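Local coordinates for hexapeptide transferase family protein (Anaplasma phagocytophilum, PDB 3IXC), which binds magnesium between the subunits of a left-handed beta-helix trimer and may have transferase activity, at residues 102-107 with 119-124; 79-84 with 96-101; 153-158 with 165-170. One frame throughout, in Å; residues are numbered along the deposited sequence. Where two conformers were deposited one is given.

Contact 1 (102-107 with 119-124). With MG (magnesium ion), chain B.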
loop_
_atom_site.group_PDB
_atom_site.type_symbol
_atom_site.label_atom_id
_atom_site.label_comp_id
_atom_site.label_asym_id
_atom_site.label_seq_id
_atom_site.Cartn_x
_atom_site.Cartn_y
_atom_site.Cartn_z
ATOM N N VAL A 102 -4.063 9.491 -18.106
ATOM C CA VAL A 102 -4.721 9.181 -16.839
ATOM C C VAL A 102 -3.694 9.343 -15.718
ATOM O O VAL A 102 -2.511 9.026 -15.896
ATOM C CB VAL A 102 -5.270 7.729 -16.846
ATOM C CG1 VAL A 102 -5.684 7.279 -15.437
ATOM C CG2 VAL A 102 -6.466 7.615 -17.791
ATOM N N THR A 103 -4.150 9.853 -14.573
ATOM C CA THR A 103 -3.317 9.937 -13.376
ATOM C C THR A 103 -3.883 8.986 -12.330
ATOM O O THR A 103 -5.062 9.106 -11.952
ATOM C CB THR A 103 -3.279 11.378 -12.811
ATOM O OG1 THR A 103 -2.584 12.241 -13.728
ATOM C CG2 THR A 103 -2.543 11.419 -11.454
ATOM N N ILE A 104 -3.053 8.026 -11.905
ATOM C CA ILE A 104 -3.407 7.148 -10.794
ATOM C C ILE A 104 -2.426 7.410 -9.657
ATOM O O ILE A 104 -1.222 7.210 -9.793
ATOM C CB ILE A 104 -3.429 5.655 -11.207
ATOM C CG1 ILE A 104 -4.534 5.425 -12.241
ATOM C CG2 ILE A 104 -3.646 4.744 -9.974
ATOM C CD1 ILE A 104 -4.191 4.400 -13.300
ATOM N N GLY A 105 -2.969 7.897 -8.540
ATOM C CA GLY A 105 -2.156 8.284 -7.392
ATOM C C GLY A 105 -1.478 7.130 -6.668
ATOM O O GLY A 105 -1.692 5.952 -6.989
ATOM N N HIS A 106 -0.651 7.470 -5.681
ATOM C CA HIS A 106 0.126 6.439 -4.969
ATOM C C HIS A 106 -0.796 5.441 -4.296
ATOM O O HIS A 106 -1.873 5.807 -3.808
ATOM C CB HIS A 106 1.006 7.040 -3.869
ATOM C CG HIS A 106 1.684 8.317 -4.254
ATOM N ND1 HIS A 106 2.842 8.350 -5.003
ATOM C CD2 HIS A 106 1.373 9.607 -3.979
ATOM C CE1 HIS A 106 3.211 9.606 -5.179
ATOM N NE2 HIS A 106 2.337 10.390 -4.572
ATOM N N SER A 107 -0.356 4.187 -4.266
ATOM C CA SER A 107 -0.949 3.170 -3.396
ATOM C C SER A 107 -2.446 2.970 -3.634
ATOM O O SER A 107 -3.231 2.806 -2.690
ATOM C CB SER A 107 -0.658 3.491 -1.928
ATOM O OG SER A 107 0.743 3.567 -1.720
ATOM N N ALA A 119 -8.961 10.503 -16.870
ATOM C CA ALA A 119 -9.450 10.135 -15.532
ATOM C C ALA A 119 -8.356 10.395 -14.498
ATOM O O ALA A 119 -7.157 10.300 -14.809
ATOM C CB ALA A 119 -9.877 8.674 -15.485
ATOM N N PHE A 120 -8.765 10.734 -13.279
ATOM C CA PHE A 120 -7.821 11.077 -12.212
ATOM C C PHE A 120 -8.269 10.321 -10.976
ATOM O O PHE A 120 -9.371 10.552 -10.458
ATOM C CB PHE A 120 -7.824 12.593 -11.966
ATOM C CG PHE A 120 -6.747 13.085 -11.025
ATOM C CD1 PHE A 120 -5.676 13.836 -11.514
ATOM C CD2 PHE A 120 -6.805 12.815 -9.657
ATOM C CE1 PHE A 120 -4.676 14.308 -10.660
ATOM C CE2 PHE A 120 -5.799 13.287 -8.781
ATOM C CZ PHE A 120 -4.740 14.038 -9.285
ATOM N N VAL A 121 -7.421 9.407 -10.517
ATOM C CA VAL A 121 -7.735 8.593 -9.341
ATOM C C VAL A 121 -6.854 9.055 -8.196
ATOM O O VAL A 121 -5.630 8.883 -8.230
ATOM C CB VAL A 121 -7.511 7.084 -9.611
ATOM C CG1 VAL A 121 -7.860 6.258 -8.366
ATOM C CG2 VAL A 121 -8.335 6.619 -10.797
ATOM N N GLY A 122 -7.476 9.663 -7.188
ATOM C CA GLY A 122 -6.751 10.195 -6.037
ATOM C C GLY A 122 -5.996 9.100 -5.306
ATOM O O GLY A 122 -6.433 7.956 -5.277
ATOM N N MET A 123 -4.844 9.464 -4.744
ATOM C CA MET A 123 -4.006 8.507 -4.016
ATOM C C MET A 123 -4.795 7.720 -2.971
ATOM O O MET A 123 -5.712 8.252 -2.334
ATOM C CB MET A 123 -2.834 9.232 -3.359
ATOM C CG MET A 123 -3.232 10.255 -2.295
ATOM S SD MET A 123 -1.778 11.203 -1.839
ATOM C CE MET A 123 -2.411 12.361 -0.660
ATOM N N GLY A 124 -4.435 6.447 -2.800
ATOM C CA GLY A 124 -5.041 5.628 -1.756
ATOM C C GLY A 124 -6.468 5.201 -2.049
ATOM O O GLY A 124 -7.207 4.846 -1.119
HETATM MG MG MG B . 2.621 12.591 -5.350
HETATM O O HOH W 1 2.260 12.776 -7.279
#
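Thr103 and Phe120 sit side by side on neighbouring parallel strands, and four backbone hydrogen bonds join their segments. Thr103 N donates to Ala119 O, and Thr103 O receives Val121 N at 2.8 Å. Gly105 N then meets Val121 O. Past the turn, Gly124 N reaches His106 O at 2.8 Å, so the pairing resumes beyond the strands.

The apolar contacts divide between the two faces of the sheet. On one face CG2 of Thr103 lies over the Phe120 ring, towards its rim, in a CH-pi contact 4.1 Å from the centroid. The methyl stands anti to the backbone N, while OG1 turns to Ser179 of helix 170-188. On the other face Ile104 and Val121 meet inside the coil, with CG1 of Ile104 4.2 Å from CG2 of Val121.

His106 is this contact's ligand to the metal. Its NE2 holds the magnesium ion at 2.4 Å, and a water lies 2.0 Å from the metal. His88 and His111 of the second subunit complete the protein ligands. Met123 SD comes to the edge of the His106 ring, near its plane, 4.1 Å from CD2. The ring's other nitrogen, ND1, is bonded to Asp83.

With ND1 engaged by a carboxylate, the imidazole is fixed in rotation and NE2 is directed at the metal. Asp83 is therefore a second-shell residue. Though shared with Arg67 of the second subunit in a salt bridge, its carboxylate may make NE2 a somewhat better electron-pair donor to the metal. The three-histidine site across a subunit boundary resembles that of gamma-carbonic anhydrases.

Contact 2 (79-84 with 96-101); sequences TNIQDN and TVIGKF
Thr79 lays its methyl against Ile98, CG2 to CG2 at 3.9 Å, with the two side chains crossing at about a right angle. Both methyl groups are anti to their own backbone N. The same torsion at Thr79, chi1 -74°, leaves OG1 beside the backbone N and facing the turn that follows Ile98. There OG1 donates to Gly99 O at 2.7 Å. The hydroxyl approaches well off the C=O direction and tilted from the carbonyl plane. It lies 3.2 Å from Phe101 N as well, but the angle is too poor for a hydrogen bond. Val102 N, just past the segment, is instead hydrogen-bonded to OG1. One buried hydroxyl thus ties the corner together through two backbone groups of the next coil.

The two segments belong to different sides of the left-handed parallel beta-helix. Strand 80-81 lies in one sheet and strand 96-98 in another. The chain turns at Gly99 to Phe101 to enter the sheet that holds strand 80-81, and Thr79 meets it at that corner.

Further inside the coil, Ile81 and Ile98 approach tip to tip, CD1 to CD1 at 4.1 Å. Ile81 is extended beyond CG1, chi2 -179°, which brings CD1 up to the tip of Ile98. Ile104 packs on both isoleucines from the neighbouring strand 103-104, and Ile60 touches Ile81 from strand 59-60.

On the outer side of strand 80-81, Gln82 NE2 donates to Asn80 OD1 at 3.0 Å in a nearly straight bond. OD1 lies close to the amide plane of Gln82. Asn80 ND2 is in turn bonded to Thr103 OG1, and Tyr183 of helix 170-188 touches both amide side chains.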
loop_
_atom_site.group_PDB
_atom_site.type_symbol
_atom_site.label_atom_id
_atom_site.label_comp_id
_atom_site.label_asym_id
_atom_site.label_seq_id
_atom_site.Cartn_x
_atom_site.Cartn_y
_atom_site.Cartn_z
ATOM N N THR A 79 0.011 8.014 -19.540
ATOM C CA THR A 79 -0.596 7.699 -18.249
ATOM C C THR A 79 0.457 7.413 -17.189
ATOM O O THR A 79 1.456 6.737 -17.463
ATOM C CB THR A 79 -1.592 6.532 -18.413
ATOM O OG1 THR A 79 -2.760 7.034 -19.080
ATOM C CG2 THR A 79 -2.004 5.904 -17.064
ATOM N N ASN A 80 0.227 7.929 -15.983
ATOM C CA ASN A 80 1.091 7.611 -14.843
ATOM C C ASN A 80 0.355 6.730 -13.839
ATOM O O ASN A 80 -0.826 6.956 -13.531
ATOM C CB ASN A 80 1.660 8.882 -14.188
ATOM C CG ASN A 80 0.581 9.783 -13.605
ATOM O OD1 ASN A 80 0.196 9.636 -12.447
ATOM N ND2 ASN A 80 0.094 10.722 -14.406
ATOM N N ILE A 81 1.034 5.683 -13.379
ATOM C CA ILE A 81 0.506 4.835 -12.316
ATOM C C ILE A 81 1.517 4.897 -11.182
ATOM O O ILE A 81 2.606 4.319 -11.264
ATOM C CB ILE A 81 0.275 3.393 -12.799
ATOM C CG1 ILE A 81 -0.614 3.398 -14.051
ATOM C CG2 ILE A 81 -0.348 2.558 -11.667
ATOM C CD1 ILE A 81 -0.938 2.014 -14.619
ATOM N N GLN A 82 1.149 5.618 -10.133
ATOM C CA GLN A 82 2.116 6.033 -9.118
ATOM C C GLN A 82 2.440 4.930 -8.105
ATOM O O GLN A 82 1.866 3.828 -8.148
ATOM C CB GLN A 82 1.635 7.314 -8.441
ATOM C CG GLN A 82 1.640 8.505 -9.389
ATOM C CD GLN A 82 0.987 9.721 -8.788
ATOM O OE1 GLN A 82 1.010 9.912 -7.564
ATOM N NE2 GLN A 82 0.397 10.567 -9.640
ATOM N N ASP A 83 3.380 5.248 -7.223
ATOM C CA ASP A 83 4.143 4.269 -6.448
ATOM C C ASP A 83 3.283 3.348 -5.609
ATOM O O ASP A 83 2.318 3.790 -4.977
ATOM C CB ASP A 83 5.151 4.987 -5.545
ATOM C CG ASP A 83 5.744 6.210 -6.212
ATOM O OD1 ASP A 83 6.933 6.172 -6.601
ATOM O OD2 ASP A 83 4.995 7.205 -6.371
ATOM N N ASN A 84 3.660 2.069 -5.607
ATOM C CA ASN A 84 3.018 1.043 -4.779
ATOM C C ASN A 84 1.556 0.753 -5.137
ATOM O O ASN A 84 0.861 0.100 -4.373
ATOM C CB ASN A 84 3.170 1.366 -3.275
ATOM C CG ASN A 84 4.581 1.094 -2.760
ATOM O OD1 ASN A 84 5.454 0.661 -3.511
ATOM N ND2 ASN A 84 4.802 1.325 -1.468
ATOM N N THR A 96 -8.660 -4.860 -17.270
ATOM C CA THR A 96 -8.461 -3.491 -16.796
ATOM C C THR A 96 -7.979 -2.659 -17.975
ATOM O O THR A 96 -6.916 -2.933 -18.538
ATOM C CB THR A 96 -7.427 -3.427 -15.656
ATOM O OG1 THR A 96 -7.854 -4.280 -14.591
ATOM C CG2 THR A 96 -7.281 -1.993 -15.124
ATOM N N VAL A 97 -8.780 -1.668 -18.354
ATOM C CA VAL A 97 -8.471 -0.822 -19.508
ATOM C C VAL A 97 -8.328 0.599 -18.998
ATOM O O VAL A 97 -9.283 1.177 -18.482
ATOM C CB VAL A 97 -9.561 -0.904 -20.594
ATOM C CG1 VAL A 97 -9.236 0.056 -21.752
ATOM C CG2 VAL A 97 -9.698 -2.343 -21.112
ATOM N N ILE A 98 -7.113 1.126 -19.109
ATOM C CA ILE A 98 -6.788 2.471 -18.637
ATOM C C ILE A 98 -6.418 3.303 -19.853
ATOM O O ILE A 98 -5.550 2.913 -20.647
ATOM C CB ILE A 98 -5.636 2.438 -17.604
ATOM C CG1 ILE A 98 -6.037 1.566 -16.404
ATOM C CG2 ILE A 98 -5.280 3.861 -17.138
ATOM C CD1 ILE A 98 -4.881 1.111 -15.516
ATOM N N GLY A 99 -7.111 4.427 -20.012
ATOM C CA GLY A 99 -6.966 5.266 -21.204
ATOM C C GLY A 99 -5.708 6.113 -21.203
ATOM O O GLY A 99 -4.733 5.807 -20.501
ATOM N N LYS A 100 -5.748 7.178 -21.999
ATOM C CA LYS A 100 -4.613 8.066 -22.216
ATOM C C LYS A 100 -4.614 9.209 -21.214
ATOM O O LYS A 100 -5.670 9.692 -20.820
ATOM C CB LYS A 100 -4.677 8.660 -23.626
ATOM C CG LYS A 100 -4.719 7.648 -24.741
ATOM C CD LYS A 100 -4.785 8.395 -26.062
ATOM C CE LYS A 100 -5.075 7.475 -27.221
ATOM N NZ LYS A 100 -5.247 8.261 -28.476
ATOM N N PHE A 101 -3.421 9.652 -20.819
ATOM C CA PHE A 101 -3.271 10.831 -19.949
ATOM C C PHE A 101 -4.059 10.709 -18.649
ATOM O O PHE A 101 -4.636 11.680 -18.157
ATOM C CB PHE A 101 -3.597 12.118 -20.732
ATOM C CG PHE A 101 -2.801 12.249 -21.993
ATOM C CD1 PHE A 101 -1.431 12.504 -21.944
ATOM C CD2 PHE A 101 -3.412 12.081 -23.232
ATOM C CE1 PHE A 101 -0.679 12.605 -23.121
ATOM C CE2 PHE A 101 -2.674 12.179 -24.406
ATOM C CZ PHE A 101 -1.308 12.445 -24.352
#

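Contact 3 (153-158 with 165-170)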
loop_
_atom_site.group_PDB
_atom_site.type_symbol
_atom_site.label_atom_id
_atom_site.label_comp_id
_atom_site.label_asym_id
_atom_site.label_seq_id
_atom_site.Cartn_x
_atom_site.Cartn_y
_atom_site.Cartn_z
ATOM N N SER A 153 -18.330 11.890 -16.878
ATOM C CA SER A 153 -17.410 12.961 -17.255
ATOM C C SER A 153 -17.701 14.254 -16.511
ATOM O O SER A 153 -18.858 14.684 -16.418
ATOM C CB SER A 153 -17.467 13.208 -18.763
ATOM O OG SER A 153 -17.060 12.052 -19.476
ATOM N N GLY A 154 -16.642 14.860 -15.980
ATOM C CA GLY A 154 -16.746 16.119 -15.265
ATOM C C GLY A 154 -17.107 15.982 -13.798
ATOM O O GLY A 154 -17.043 16.962 -13.060
ATOM N N GLU A 155 -17.486 14.774 -13.375
ATOM C CA GLU A 155 -17.866 14.547 -11.978
ATOM C C GLU A 155 -16.679 14.245 -11.073
ATOM O O GLU A 155 -15.702 13.612 -11.488
ATOM C CB GLU A 155 -18.883 13.412 -11.846
ATOM C CG GLU A 155 -20.169 13.636 -12.623
ATOM C CD GLU A 155 -21.203 12.531 -12.422
ATOM O OE1 GLU A 155 -20.841 11.419 -11.982
ATOM O OE2 GLU A 155 -22.389 12.788 -12.724
ATOM N N LEU A 156 -16.811 14.691 -9.825
ATOM C CA LEU A 156 -15.924 14.313 -8.738
ATOM C C LEU A 156 -16.714 13.433 -7.767
ATOM O O LEU A 156 -17.769 13.829 -7.271
ATOM C CB LEU A 156 -15.376 15.552 -8.013
ATOM C CG LEU A 156 -14.602 15.300 -6.706
ATOM C CD1 LEU A 156 -13.355 14.432 -6.920
ATOM C CD2 LEU A 156 -14.231 16.635 -6.061
ATOM N N TRP A 157 -16.207 12.227 -7.533
ATOM C CA TRP A 157 -16.781 11.329 -6.533
ATOM C C TRP A 157 -15.799 11.211 -5.378
ATOM O O TRP A 157 -14.586 11.414 -5.547
ATOM C CB TRP A 157 -17.032 9.948 -7.141
ATOM C CG TRP A 157 -18.273 9.840 -7.993
ATOM C CD1 TRP A 157 -18.752 10.758 -8.893
ATOM C CD2 TRP A 157 -19.159 8.719 -8.054
ATOM N NE1 TRP A 157 -19.890 10.279 -9.498
ATOM C CE2 TRP A 157 -20.166 9.030 -8.996
ATOM C CE3 TRP A 157 -19.207 7.482 -7.391
ATOM C CZ2 TRP A 157 -21.211 8.149 -9.295
ATOM C CZ3 TRP A 157 -20.253 6.602 -7.690
ATOM C CH2 TRP A 157 -21.238 6.946 -8.633
ATOM N N ALA A 158 -16.331 10.890 -4.201
ATOM C CA ALA A 158 -15.524 10.788 -2.989
ATOM C C ALA A 158 -16.210 9.887 -1.990
ATOM O O ALA A 158 -17.433 9.689 -2.046
ATOM C CB ALA A 158 -15.305 12.173 -2.371
ATOM N N LEU A 165 -20.018 13.711 -5.449
ATOM C CA LEU A 165 -19.850 14.847 -4.545
ATOM C C LEU A 165 -20.295 16.145 -5.214
ATOM O O LEU A 165 -21.142 16.866 -4.682
ATOM C CB LEU A 165 -18.394 14.969 -4.087
ATOM C CG LEU A 165 -18.091 16.048 -3.037
ATOM C CD1 LEU A 165 -18.792 15.760 -1.690
ATOM C CD2 LEU A 165 -16.590 16.178 -2.851
ATOM N N ARG A 166 -19.714 16.430 -6.376
ATOM C CA ARG A 166 -20.000 17.662 -7.115
ATOM C C ARG A 166 -19.342 17.572 -8.485
ATOM O O ARG A 166 -18.536 16.681 -8.739
ATOM C CB ARG A 166 -19.449 18.879 -6.368
ATOM C CG ARG A 166 -17.944 18.806 -6.080
ATOM C CD ARG A 166 -17.426 20.113 -5.498
ATOM N NE ARG A 166 -16.028 20.028 -5.072
ATOM C CZ ARG A 166 -14.980 20.142 -5.890
ATOM N NH1 ARG A 166 -15.163 20.329 -7.196
ATOM N NH2 ARG A 166 -13.742 20.054 -5.403
ATOM N N MET A 167 -19.689 18.502 -9.369
ATOM C CA MET A 167 -18.906 18.679 -10.585
ATOM C C MET A 167 -17.565 19.343 -10.250
ATOM O O MET A 167 -17.421 20.013 -9.224
ATOM C CB MET A 167 -19.677 19.505 -11.625
ATOM C CG MET A 167 -21.004 18.884 -12.067
ATOM S SD MET A 167 -20.863 17.227 -12.770
ATOM C CE MET A 167 -20.183 17.564 -14.397
ATOM N N MET A 168 -16.585 19.129 -11.124
ATOM C CA MET A 168 -15.274 19.745 -10.991
ATOM C C MET A 168 -15.255 21.203 -11.431
ATOM O O MET A 168 -16.005 21.612 -12.324
ATOM C CB MET A 168 -14.250 18.962 -11.801
ATOM C CG MET A 168 -13.684 17.757 -11.071
ATOM S SD MET A 168 -12.392 16.940 -12.024
ATOM C CE MET A 168 -13.423 15.965 -13.119
ATOM N N THR A 169 -14.378 21.979 -10.803
ATOM C CA THR A 169 -14.163 23.368 -11.180
ATOM C C THR A 169 -13.369 23.428 -12.484
ATOM O O THR A 169 -12.810 22.419 -12.927
ATOM C CB THR A 169 -13.363 24.111 -10.096
ATOM O OG1 THR A 169 -12.067 23.513 -9.991
ATOM C CG2 THR A 169 -14.057 23.995 -8.748
ATOM N N GLU A 170 -13.302 24.617 -13.076
ATOM C CA GLU A 170 -12.468 24.845 -14.255
ATOM C C GLU A 170 -11.012 24.443 -13.974
ATOM O O GLU A 170 -10.383 23.771 -14.794
ATOM C CB GLU A 170 -12.530 26.315 -14.678
ATOM C CG GLU A 170 -11.622 26.651 -15.868
ATOM C CD GLU A 170 -11.595 28.132 -16.192
ATOM O OE1 GLU A 170 -12.674 28.759 -16.236
ATOM O OE2 GLU A 170 -10.495 28.669 -16.421
#
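Arg166 has its CG between the backbone N and the carbonyl carbon, chi1 57°, and then runs extended to NE. Leu156 has its CG anti to the backbone N, chi1 171°. These torsions lay the two side chains next to each other, pointing the same way. CD2 of Leu156 sits over the centre of one guanidinium face, 3.5 Å from Arg166 NH2. Met167 O lies near the plane of the group and accepts Arg166 NH1 at 3.1 Å. NH1 also forms a salt bridge to Glu172 of helix 170-188. The same CD2 methyl of Leu156 touches CD2 of Leu165 at 4.0 Å.

Met167 is bent at chi2 and chi3. Its thioether folds back over the start of the opposite strand. SD lies 3.7 Å from CG of Glu155, and CE rests on the backbone of Gly154. Met168 comes to Leu156 from another side, with its CG 4.1 Å from Leu156 CB. Met138 of the preceding coil touches both Leu156 and Met168.

The carboxylate of Glu155 is bonded within its own part of the chain. OE1 accepts Trp157 NE1 at 2.9 Å, from above the carboxylate plane. It also accepts Lys152 N, so two donors hold this oxygen.

The backbones run antiparallel, with 166° between the two short strands. Met168 N donates to Gly154 O, and Leu156 N to Arg166 O. Leu156 O receives Leu165 N at 2.9 Å, together with a weak bond from Arg166 N. Leu165 and Arg166 both face Leu156, which makes a classic beta bulge. The bulge lies in the beta hairpin that ends the parallel beta-helix, where the chain reverses before helix 170-188.

In the fold
The contacts follow one another along the chain in the order 2, 1, 3, and all reach the same sheet of the beta-helix. Strands 80-81, 103-104 and 120-121 are consecutive in that sheet. Strand 138-139 separates them from the hairpin of contact 3. Contacts 1 and 2 have centres about 8 Å apart and touch directly, through Asp83 with His106 and Ser107. Both also meet the second subunit, which places this part of the coil stack at the trimer interface, with His106 of contact 1 on the magnesium ion. Contact 3 is about 15 Å from contact 1 and 20 Å from contact 2, centre to centre. It lies at the surface, away from the metal.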